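Local coordinates for putative uncharacterized protein (Chaetomium thermophilum, PDB 5T8V) that probably helps load cohesin onto chromatin, being the C-terminal part of the Scc2 cohesin loader, a largely helical protein of the SCC2/Nipped-B family, at residues M76-L80 with D81-Y85; P121-E124 with A125-A129; E1287-T1290 with V1291-H1295; S1371-L1374 with L1375-E1379. One frame throughout, in Å; residues are numbered along the deposited sequence.

The four contacts are local and form two distant pairs. Contacts 1 and 2 lie near the N-terminal end of the fragment, centres about 22 Å apart. Contacts 3 and 4 lie near the C-terminal end, centres about 21 Å apart. Contacts 1 and 3 lead from a loop into a helix and are partly buried. Contact 1 sets an aspartate beside a proline; contact 3 has a threonine N-cap and a glutamate paired with another helix. Contacts 2 and 4 are buried turns within a helix. Contact 2 also carries an arginine paired with another helix, while contact 4 is mainly apolar. Helix 81-96 packs on contact 2, and helix 1291-1319 on contact 4.

Contact 1: M76-L80 with D81-Y85; sequences MTVPL and DDLIY
Leu80 offers its carbonyl to two backbone amides near the start of helix 81-96. Ile84 N donates to Leu80 O at 3.3 Å, almost in line with the C=O bond and with an N-H...O angle of 158°. Leu83 N donates to the same oxygen at 2.7 Å, but from well above the carbonyl plane, 50° out of it. Two donors therefore grip one acceptor where the chain leaves the loop. Before this, Val78 and Pro79 are extended and bring the loop alongside the turn.

The side chains meet in three pairs. Val78 CG1 reaches the Leu83 isobutyl group, 3.6 Å from Leu83 CD1, and the two side chains cross at about a right angle. Leu80 CG lies 3.6 Å from Ile84 CD1, one turn further on. Asp82 folds back over the proline. Its CG sits between the backbone N and the carbonyl carbon (chi1 65°), which carries the carboxylate back to the loop. Asp82 OD2 then lies 3.4 Å from Pro79 CB and runs on beside Pro79 CG. With an alanine in place of Asp82, the Pro79 ring would probably lose the carboxylate packed along it, leaving a gap beside the loop.

Neighbouring parts of the chain close in on this turn. Pro79 and Asp82 rest on helix 9-36, where Lys21, Leu24 and Phe28 meet them. Leu80 packs on Arg141 and Leu146 of a later loop, and Arg141 also hydrogen-bonds to Val78 O. The turn thus joins the start of helix 81-96 to helix 9-36 and that loop.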
loop_
_atom_site.group_PDB
_atom_site.type_symbol
_atom_site.label_atom_id
_atom_site.label_comp_id
_atom_site.label_asym_id
_atom_site.label_seq_id
_atom_site.Cartn_x
_atom_site.Cartn_y
_atom_site.Cartn_z
ATOM N N MET A 76 68.961 -24.189 2.218
ATOM C CA MET A 76 69.431 -25.561 2.058
ATOM C C MET A 76 70.900 -25.703 2.431
ATOM O O MET A 76 71.340 -26.797 2.802
ATOM C CB MET A 76 69.214 -26.013 0.616
ATOM C CG MET A 76 69.980 -25.185 -0.409
ATOM S SD MET A 76 69.337 -25.363 -2.082
ATOM C CE MET A 76 67.756 -24.529 -1.934
ATOM N N THR A 77 71.673 -24.619 2.339
ATOM C CA THR A 77 73.107 -24.688 2.592
ATOM C C THR A 77 73.446 -24.638 4.075
ATOM O O THR A 77 74.557 -25.028 4.453
ATOM C CB THR A 77 73.822 -23.546 1.866
ATOM O OG1 THR A 77 73.333 -23.451 0.523
ATOM C CG2 THR A 77 75.329 -23.785 1.832
ATOM N N VAL A 78 72.529 -24.168 4.917
ATOM C CA VAL A 78 72.756 -24.105 6.359
ATOM C C VAL A 78 73.169 -25.489 6.850
ATOM O O VAL A 78 72.475 -26.473 6.556
ATOM C CB VAL A 78 71.507 -23.603 7.101
ATOM C CG1 VAL A 78 71.666 -23.770 8.616
ATOM C CG2 VAL A 78 71.245 -22.147 6.756
ATOM N N PRO A 79 74.267 -25.621 7.591
ATOM C CA PRO A 79 74.664 -26.945 8.081
ATOM C C PRO A 79 73.535 -27.617 8.845
ATOM O O PRO A 79 72.946 -27.039 9.760
ATOM C CB PRO A 79 75.862 -26.640 8.987
ATOM C CG PRO A 79 76.416 -25.368 8.463
ATOM C CD PRO A 79 75.239 -24.581 7.967
ATOM N N LEU A 80 73.228 -28.853 8.451
ATOM C CA LEU A 80 72.182 -29.613 9.128
ATOM C C LEU A 80 72.509 -29.808 10.602
ATOM O O LEU A 80 71.687 -29.512 11.477
ATOM C CB LEU A 80 72.001 -30.966 8.438
ATOM C CG LEU A 80 71.076 -31.975 9.123
ATOM C CD1 LEU A 80 69.623 -31.542 8.998
ATOM C CD2 LEU A 80 71.292 -33.364 8.548
ATOM N N ASP A 81 73.718 -30.297 10.896
ATOM C CA ASP A 81 74.050 -30.730 12.250
ATOM C C ASP A 81 73.795 -29.647 13.291
ATOM O O ASP A 81 73.453 -29.962 14.437
ATOM C CB ASP A 81 75.511 -31.181 12.310
ATOM C CG ASP A 81 75.663 -32.687 12.186
ATOM O OD1 ASP A 81 74.741 -33.340 11.657
ATOM O OD2 ASP A 81 76.710 -33.216 12.617
ATOM N N ASP A 82 73.951 -28.374 12.928
ATOM C CA ASP A 82 73.735 -27.287 13.873
ATOM C C ASP A 82 72.342 -26.670 13.753
ATOM O O ASP A 82 72.073 -25.646 14.388
ATOM C CB ASP A 82 74.822 -26.215 13.716
ATOM C CG ASP A 82 74.789 -25.516 12.370
ATOM O OD1 ASP A 82 73.711 -25.443 11.745
ATOM O OD2 ASP A 82 75.855 -25.024 11.942
ATOM N N LEU A 83 71.458 -27.266 12.953
ATOM C CA LEU A 83 70.037 -26.938 13.009
ATOM C C LEU A 83 69.294 -27.857 13.970
ATOM O O LEU A 83 68.355 -27.420 14.646
ATOM C CB LEU A 83 69.408 -27.029 11.615
ATOM C CG LEU A 83 69.469 -25.771 10.743
ATOM C CD1 LEU A 83 69.010 -26.083 9.327
ATOM C CD2 LEU A 83 68.620 -24.655 11.330
ATOM N N ILE A 84 69.700 -29.128 14.037
ATOM C CA ILE A 84 69.175 -30.023 15.062
ATOM C C ILE A 84 69.453 -29.454 16.445
ATOM O O ILE A 84 68.640 -29.596 17.367
ATOM C CB ILE A 84 69.778 -31.432 14.899
ATOM C CG1 ILE A 84 69.243 -32.099 13.631
ATOM C CG2 ILE A 84 69.469 -32.311 16.115
ATOM C CD1 ILE A 84 70.297 -32.328 12.576
ATOM N N TYR A 85 70.608 -28.807 16.616
ATOM C CA TYR A 85 70.945 -28.226 17.911
ATOM C C TYR A 85 70.015 -27.065 18.245
ATOM O O TYR A 85 69.521 -26.963 19.374
ATOM C CB TYR A 85 72.406 -27.774 17.914
ATOM C CG TYR A 85 72.888 -27.240 19.246
ATOM C CD1 TYR A 85 72.720 -27.973 20.414
ATOM C CD2 TYR A 85 73.524 -26.008 19.334
ATOM C CE1 TYR A 85 73.162 -27.490 21.634
ATOM C CE2 TYR A 85 73.971 -25.517 20.548
ATOM C CZ TYR A 85 73.787 -26.262 21.694
ATOM O OH TYR A 85 74.230 -25.779 22.905
#

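Contact 2: P121-E124 with A125-A129; sequences PNLE and AAIRA
Pro121 and Ala125 begin a run of regular helical backbone bonds. Ala125 N donates to Pro121 O at 2.9 Å, and Ala126 N to Asn122 O at the same length. Ile127 N follows with Leu123 O. Arg128 N to Glu124 O is the straightest of the set, with an N-H...O angle of 173°. Ala126 N also makes a weak bond to Leu123 O at 3.0 Å, so that carbonyl has a second, poorer donor beside Ile127 N.

The apolar part is one pair. Leu123 and Ile127 sit one turn apart and approach at a slant, with Leu123 CG 4.0 Å from Ile127 CD1. With chi1 at 172°, Leu123 turns its CG away from its own backbone N, and the branch leans to the Ile127 side. Ile127 CG1 lies beside the Leu123 carbonyl. The two alanines add little bulk: Ala126 CB rests near Leu123 O at 3.4 Å.

Charge enters through Glu124 and Arg128, whose charged ends do not meet. Glu124 OE2 and Arg128 NE are 6.0 Å apart. Arg128 instead makes a salt bridge from NE to Asp199 of helix 190-213. Glu124 OE2 comes close to the same aspartate, so Arg128 probably eases the crowding of negative charge there. A citrate, probably from the crystallisation liquor, is bound near the Arg128 side chain.

Ile127 meets Leu196 of helix 190-213, Ala129 meets Cys90 and Ala93 of helix 81-96, and helix 56-71 touches Glu124 and Arg128. This is a buried helix turn packed among other helices, as in the helix-on-helix packing of HEAT-repeat proteins.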
loop_
_atom_site.group_PDB
_atom_site.type_symbol
_atom_site.label_atom_id
_atom_site.label_comp_id
_atom_site.label_asym_id
_atom_site.label_seq_id
_atom_site.Cartn_x
_atom_site.Cartn_y
_atom_site.Cartn_z
ATOM N N PRO A 121 60.146 -14.054 30.853
ATOM C CA PRO A 121 61.353 -14.477 30.129
ATOM C C PRO A 121 61.243 -15.886 29.562
ATOM O O PRO A 121 61.412 -16.092 28.353
ATOM C CB PRO A 121 62.448 -14.374 31.196
ATOM C CG PRO A 121 61.964 -13.306 32.110
ATOM C CD PRO A 121 60.472 -13.473 32.166
ATOM N N ASN A 122 60.948 -16.864 30.422
ATOM C CA ASN A 122 60.827 -18.243 29.959
ATOM C C ASN A 122 59.627 -18.418 29.034
ATOM O O ASN A 122 59.719 -19.111 28.012
ATOM C CB ASN A 122 60.722 -19.191 31.152
ATOM C CG ASN A 122 62.012 -19.284 31.939
ATOM O OD1 ASN A 122 63.079 -18.913 31.450
ATOM N ND2 ASN A 122 61.922 -19.790 33.163
ATOM N N LEU A 123 58.492 -17.808 29.376
ATOM C CA LEU A 123 57.297 -17.938 28.547
ATOM C C LEU A 123 57.553 -17.432 27.133
ATOM O O LEU A 123 57.340 -18.152 26.151
ATOM C CB LEU A 123 56.135 -17.181 29.194
ATOM C CG LEU A 123 54.858 -17.060 28.359
ATOM C CD1 LEU A 123 54.348 -18.430 27.941
ATOM C CD2 LEU A 123 53.793 -16.304 29.135
ATOM N N GLU A 124 58.009 -16.184 27.011
ATOM C CA GLU A 124 58.316 -15.619 25.700
ATOM C C GLU A 124 59.370 -16.450 24.981
ATOM O O GLU A 124 59.240 -16.743 23.784
ATOM C CB GLU A 124 58.788 -14.172 25.853
ATOM C CG GLU A 124 57.665 -13.185 26.121
ATOM C CD GLU A 124 58.152 -11.754 26.208
ATOM O OE1 GLU A 124 58.525 -11.318 27.317
ATOM O OE2 GLU A 124 58.170 -11.070 25.163
ATOM N N ALA A 125 60.428 -16.837 25.698
ATOM C CA ALA A 125 61.451 -17.687 25.103
ATOM C C ALA A 125 60.834 -18.938 24.489
ATOM O O ALA A 125 61.266 -19.396 23.424
ATOM C CB ALA A 125 62.493 -18.060 26.157
ATOM N N ALA A 126 59.809 -19.494 25.137
ATOM C CA ALA A 126 59.152 -20.686 24.609
ATOM C C ALA A 126 58.289 -20.353 23.398
ATOM O O ALA A 126 58.295 -21.088 22.404
ATOM C CB ALA A 126 58.309 -21.346 25.698
ATOM N N ILE A 127 57.534 -19.254 23.465
ATOM C CA ILE A 127 56.694 -18.844 22.339
ATOM C C ILE A 127 57.538 -18.715 21.076
ATOM O O ILE A 127 57.277 -19.358 20.046
ATOM C CB ILE A 127 55.969 -17.527 22.666
ATOM C CG1 ILE A 127 54.994 -17.738 23.828
ATOM C CG2 ILE A 127 55.221 -16.992 21.446
ATOM C CD1 ILE A 127 54.406 -16.457 24.387
ATOM N N ARG A 128 58.580 -17.885 21.142
ATOM C CA ARG A 128 59.390 -17.648 19.957
ATOM C C ARG A 128 60.287 -18.834 19.626
ATOM O O ARG A 128 60.706 -18.975 18.471
ATOM C CB ARG A 128 60.200 -16.367 20.140
ATOM C CG ARG A 128 59.318 -15.131 20.068
ATOM C CD ARG A 128 60.108 -13.869 19.833
ATOM N NE ARG A 128 59.237 -12.756 19.454
ATOM C CZ ARG A 128 58.857 -12.481 18.210
ATOM N NH1 ARG A 128 59.266 -13.234 17.197
ATOM N NH2 ARG A 128 58.063 -11.447 17.975
ATOM N N ALA A 129 60.574 -19.698 20.602
ATOM C CA ALA A 129 61.216 -20.969 20.288
ATOM C C ALA A 129 60.326 -21.809 19.381
ATOM O O ALA A 129 60.782 -22.350 18.365
ATOM C CB ALA A 129 61.541 -21.726 21.576
#

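Contact 3: E1287-T1290 with V1291-H1295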
loop_
_atom_site.group_PDB
_atom_site.type_symbol
_atom_site.label_atom_id
_atom_site.label_comp_id
_atom_site.label_asym_id
_atom_site.label_seq_id
_atom_site.Cartn_x
_atom_site.Cartn_y
_atom_site.Cartn_z
ATOM N N GLU A 1287 -25.843 -13.600 4.535
ATOM C CA GLU A 1287 -24.922 -13.019 5.509
ATOM C C GLU A 1287 -25.483 -13.162 6.926
ATOM O O GLU A 1287 -25.742 -12.183 7.631
ATOM C CB GLU A 1287 -24.624 -11.549 5.180
ATOM C CG GLU A 1287 -23.561 -11.339 4.113
ATOM C CD GLU A 1287 -22.178 -11.764 4.572
ATOM O OE1 GLU A 1287 -21.929 -12.985 4.679
ATOM O OE2 GLU A 1287 -21.340 -10.876 4.835
ATOM N N TYR A 1288 -25.674 -14.415 7.330
ATOM C CA TYR A 1288 -26.157 -14.705 8.673
ATOM C C TYR A 1288 -25.138 -14.235 9.706
ATOM O O TYR A 1288 -23.926 -14.269 9.475
ATOM C CB TYR A 1288 -26.425 -16.203 8.828
ATOM C CG TYR A 1288 -27.383 -16.761 7.798
ATOM C CD1 TYR A 1288 -28.753 -16.762 8.024
ATOM C CD2 TYR A 1288 -26.917 -17.285 6.600
ATOM C CE1 TYR A 1288 -29.632 -17.270 7.085
ATOM C CE2 TYR A 1288 -27.786 -17.794 5.654
ATOM C CZ TYR A 1288 -29.142 -17.787 5.902
ATOM O OH TYR A 1288 -30.012 -18.293 4.963
ATOM N N VAL A 1289 -25.641 -13.792 10.859
ATOM C CA VAL A 1289 -24.803 -13.192 11.892
ATOM C C VAL A 1289 -24.628 -14.096 13.103
ATOM O O VAL A 1289 -23.889 -13.734 14.029
ATOM C CB VAL A 1289 -25.349 -11.814 12.318
ATOM C CG1 VAL A 1289 -26.606 -11.947 13.177
ATOM C CG2 VAL A 1289 -24.270 -10.991 13.027
ATOM N N THR A 1290 -25.270 -15.263 13.127
ATOM C CA THR A 1290 -25.047 -16.243 14.183
ATOM C C THR A 1290 -25.163 -17.636 13.587
ATOM O O THR A 1290 -25.846 -17.841 12.580
ATOM C CB THR A 1290 -26.044 -16.099 15.343
ATOM O OG1 THR A 1290 -27.379 -16.282 14.858
ATOM C CG2 THR A 1290 -25.926 -14.734 16.002
ATOM N N VAL A 1291 -24.485 -18.598 14.217
ATOM C CA VAL A 1291 -24.648 -19.990 13.814
ATOM C C VAL A 1291 -25.947 -20.576 14.354
ATOM O O VAL A 1291 -26.402 -21.614 13.860
ATOM C CB VAL A 1291 -23.460 -20.859 14.264
ATOM C CG1 VAL A 1291 -22.163 -20.342 13.657
ATOM C CG2 VAL A 1291 -23.366 -20.907 15.778
ATOM N N GLY A 1292 -26.554 -19.942 15.359
ATOM C CA GLY A 1292 -27.838 -20.415 15.851
ATOM C C GLY A 1292 -28.972 -20.112 14.890
ATOM O O GLY A 1292 -29.894 -20.918 14.730
ATOM N N GLU A 1293 -28.924 -18.947 14.240
ATOM C CA GLU A 1293 -29.927 -18.612 13.234
ATOM C C GLU A 1293 -29.898 -19.610 12.084
ATOM O O GLU A 1293 -30.926 -20.190 11.721
ATOM C CB GLU A 1293 -29.697 -17.194 12.712
ATOM C CG GLU A 1293 -30.148 -16.091 13.656
ATOM C CD GLU A 1293 -29.852 -14.709 13.114
ATOM O OE1 GLU A 1293 -29.424 -14.610 11.944
ATOM O OE2 GLU A 1293 -30.048 -13.722 13.856
ATOM N N ILE A 1294 -28.721 -19.816 11.492
ATOM C CA ILE A 1294 -28.608 -20.734 10.362
ATOM C C ILE A 1294 -28.838 -22.173 10.803
ATOM O O ILE A 1294 -29.366 -22.985 10.033
ATOM C CB ILE A 1294 -27.242 -20.570 9.668
ATOM C CG1 ILE A 1294 -27.100 -21.578 8.525
ATOM C CG2 ILE A 1294 -26.106 -20.741 10.663
ATOM C CD1 ILE A 1294 -25.888 -21.346 7.648
ATOM N N HIS A 1295 -28.451 -22.522 12.032
ATOM C CA HIS A 1295 -28.681 -23.880 12.515
ATOM C C HIS A 1295 -30.171 -24.154 12.671
ATOM O O HIS A 1295 -30.666 -25.210 12.261
ATOM C CB HIS A 1295 -27.950 -24.103 13.840
ATOM C CG HIS A 1295 -28.120 -25.483 14.397
ATOM N ND1 HIS A 1295 -27.699 -26.611 13.728
ATOM C CD2 HIS A 1295 -28.667 -25.915 15.559
ATOM C CE1 HIS A 1295 -27.977 -27.681 14.454
ATOM N NE2 HIS A 1295 -28.565 -27.285 15.569
#
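Thr1290 caps helix 1291-1319 with its hydroxyl. The cap lies in the Sister chromatid cohesion C-terminus region, at the passage from helix 1271-1284. Glu1293 N donates to Thr1290 OG1 at 3.1 Å, with an N-H...O angle of 154°. OG1 sits between the backbone N and the carbonyl carbon (chi1 60°), which turns it toward the amides of the first turn, while CG2 is held back beside the backbone N.

Glu1293 returns toward the loop. Its CG is anti to the carbonyl carbon (chi1 -76°), and the chain is extended beyond CG. The glutamate thus passes across the threonine at about a right angle, with CD 3.4 Å from Thr1290 OG1. Its carboxylate ends beside Val1289, where OE2 is 3.9 Å from Val1289 CG1. From there OE1 makes a salt bridge to Arg1245 of helix 1243-1254.

Ile1294 CB stands 4.2 Å from Tyr1288 CG, over one face of the ring and displaced toward the rim. Ile1294 CG2 approaches Thr1290 O at 3.5 Å. The hydroxyl of Tyr1288 bonds back to Leu1283 O, which fixes the far end of the ring. Tyr1388 of another loop packs against both Tyr1288 and Ile1294.

Were Glu1293 replaced by an alanine, Arg1245 would probably be left without its carboxylate mate and a gap would open beside Val1289.

The chemistry is that of an N-cap: a hydroxyl satisfies a backbone amide of the first turn. A buried carboxylate near the start of the same helix would probably be stabilised by the helix dipole as well as by the arginine.

Contact 4: S1371-L1374 with L1375-E1379; sequences SMIL and LAIWE
Trp1378 meets Leu1374 through its backbone and CB, not through its flat indole. The CB lies 3.6 Å from Leu1374 O. With CG anti to the backbone N (chi1 -173°), the ring system swings off the preceding turn. Neither face nor edge of the indole receives an atom of 1371-1374, and the side chain instead touches Leu1452 of helix 1439-1452.

The other flat groups are the peptides, which join in regular helical bonds. Leu1375 N donates to Ser1371 O and Ala1376 N to Met1372 O, both at 2.9 Å. In each the donor is somewhat tilted from the carbonyl plane. Ile1377 N to Ile1373 O and Trp1378 N to Leu1374 O run nearly along the C=O direction. The last is nearly straight, with an N-H...O angle of 175°.

Side chains one turn apart also pack on each other. Ile1373 and Ile1377 lie side by side and point the same way, with Ile1373 CG2 3.8 Å from Ile1377 CD1. Leu1375 folds back over the turn before it, and its CD1 comes 3.6 Å from Ser1371 CB. Ser1371 OG is hydrogen-bonded to Leu1367 O, one turn earlier, so this buried hydroxyl is satisfied within its own helix. Ala1376 CB sits 3.3 Å from Met1372 O.

Several helices pack around this turn. Ile1377 lies on Met1301, Leu1304 and Val1305 of helix 1291-1319. Ile1373 meets Val1273 of helix 1271-1284, and Leu1375 meets Leu1449 of helix 1439-1452. A helix with apolar residues packed against helices 1271-1284, 1291-1319 and 1439-1452 is consistent with the stacked helices of a HEAT-repeat protein.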
loop_
_atom_site.group_PDB
_atom_site.type_symbol
_atom_site.label_atom_id
_atom_site.label_comp_id
_atom_site.label_asym_id
_atom_site.label_seq_id
_atom_site.Cartn_x
_atom_site.Cartn_y
_atom_site.Cartn_z
ATOM N N SER A 1371 -41.785 -32.353 -6.234
ATOM C CA SER A 1371 -40.410 -32.766 -5.971
ATOM C C SER A 1371 -39.443 -31.592 -6.070
ATOM O O SER A 1371 -38.696 -31.306 -5.127
ATOM C CB SER A 1371 -40.007 -33.876 -6.944
ATOM O OG SER A 1371 -40.848 -35.009 -6.815
ATOM N N MET A 1372 -39.436 -30.905 -7.215
ATOM C CA MET A 1372 -38.496 -29.814 -7.463
ATOM C C MET A 1372 -38.333 -28.917 -6.244
ATOM O O MET A 1372 -37.215 -28.522 -5.898
ATOM C CB MET A 1372 -38.956 -28.973 -8.653
ATOM C CG MET A 1372 -38.722 -29.612 -10.007
ATOM S SD MET A 1372 -39.099 -28.471 -11.351
ATOM C CE MET A 1372 -40.835 -28.172 -11.056
ATOM N N ILE A 1373 -39.447 -28.588 -5.589
ATOM C CA ILE A 1373 -39.384 -27.776 -4.378
ATOM C C ILE A 1373 -38.461 -28.427 -3.357
ATOM O O ILE A 1373 -37.512 -27.805 -2.865
ATOM C CB ILE A 1373 -40.797 -27.558 -3.807
ATOM C CG1 ILE A 1373 -41.668 -26.812 -4.825
ATOM C CG2 ILE A 1373 -40.731 -26.786 -2.486
ATOM C CD1 ILE A 1373 -43.126 -26.674 -4.420
ATOM N N LEU A 1374 -38.714 -29.700 -3.036
ATOM C CA LEU A 1374 -37.936 -30.369 -1.997
ATOM C C LEU A 1374 -36.477 -30.529 -2.403
ATOM O O LEU A 1374 -35.575 -30.305 -1.588
ATOM C CB LEU A 1374 -38.550 -31.729 -1.671
ATOM C CG LEU A 1374 -39.960 -31.701 -1.081
ATOM C CD1 LEU A 1374 -40.963 -32.094 -2.132
ATOM C CD2 LEU A 1374 -40.061 -32.610 0.126
ATOM N N LEU A 1375 -36.219 -30.926 -3.653
ATOM C CA LEU A 1375 -34.836 -31.071 -4.100
ATOM C C LEU A 1375 -34.091 -29.745 -4.016
ATOM O O LEU A 1375 -32.903 -29.713 -3.673
ATOM C CB LEU A 1375 -34.792 -31.620 -5.526
ATOM C CG LEU A 1375 -35.131 -33.104 -5.685
ATOM C CD1 LEU A 1375 -36.489 -33.276 -6.320
ATOM C CD2 LEU A 1375 -34.072 -33.820 -6.501
ATOM N N ALA A 1376 -34.770 -28.639 -4.327
ATOM C CA ALA A 1376 -34.140 -27.328 -4.206
ATOM C C ALA A 1376 -33.860 -26.991 -2.746
ATOM O O ALA A 1376 -32.757 -26.546 -2.398
ATOM C CB ALA A 1376 -35.029 -26.264 -4.849
ATOM N N ILE A 1377 -34.853 -27.198 -1.875
ATOM C CA ILE A 1377 -34.659 -26.964 -0.445
ATOM C C ILE A 1377 -33.425 -27.707 0.044
ATOM O O ILE A 1377 -32.526 -27.120 0.656
ATOM C CB ILE A 1377 -35.911 -27.388 0.348
ATOM C CG1 ILE A 1377 -37.106 -26.505 -0.013
ATOM C CG2 ILE A 1377 -35.647 -27.304 1.853
ATOM C CD1 ILE A 1377 -38.428 -27.032 0.513
ATOM N N TRP A 1378 -33.366 -29.015 -0.217
ATOM C CA TRP A 1378 -32.239 -29.808 0.259
ATOM C C TRP A 1378 -30.932 -29.372 -0.389
ATOM O O TRP A 1378 -29.877 -29.428 0.251
ATOM C CB TRP A 1378 -32.486 -31.292 -0.006
ATOM C CG TRP A 1378 -31.436 -32.165 0.601
ATOM C CD1 TRP A 1378 -30.338 -32.681 -0.020
ATOM C CD2 TRP A 1378 -31.378 -32.614 1.960
ATOM N NE1 TRP A 1378 -29.601 -33.429 0.865
ATOM C CE2 TRP A 1378 -30.219 -33.403 2.088
ATOM C CE3 TRP A 1378 -32.196 -32.427 3.080
ATOM C CZ2 TRP A 1378 -29.857 -34.007 3.291
ATOM C CZ3 TRP A 1378 -31.835 -33.026 4.272
ATOM C CH2 TRP A 1378 -30.676 -33.806 4.369
ATOM N N GLU A 1379 -30.976 -28.945 -1.653
ATOM C CA GLU A 1379 -29.772 -28.434 -2.300
ATOM C C GLU A 1379 -29.211 -27.248 -1.527
ATOM O O GLU A 1379 -28.035 -27.241 -1.140
ATOM C CB GLU A 1379 -30.083 -28.044 -3.746
ATOM C CG GLU A 1379 -28.877 -27.548 -4.538
ATOM C CD GLU A 1379 -27.811 -28.614 -4.711
ATOM O OE1 GLU A 1379 -28.141 -29.813 -4.585
ATOM O OE2 GLU A 1379 -26.642 -28.253 -4.973
#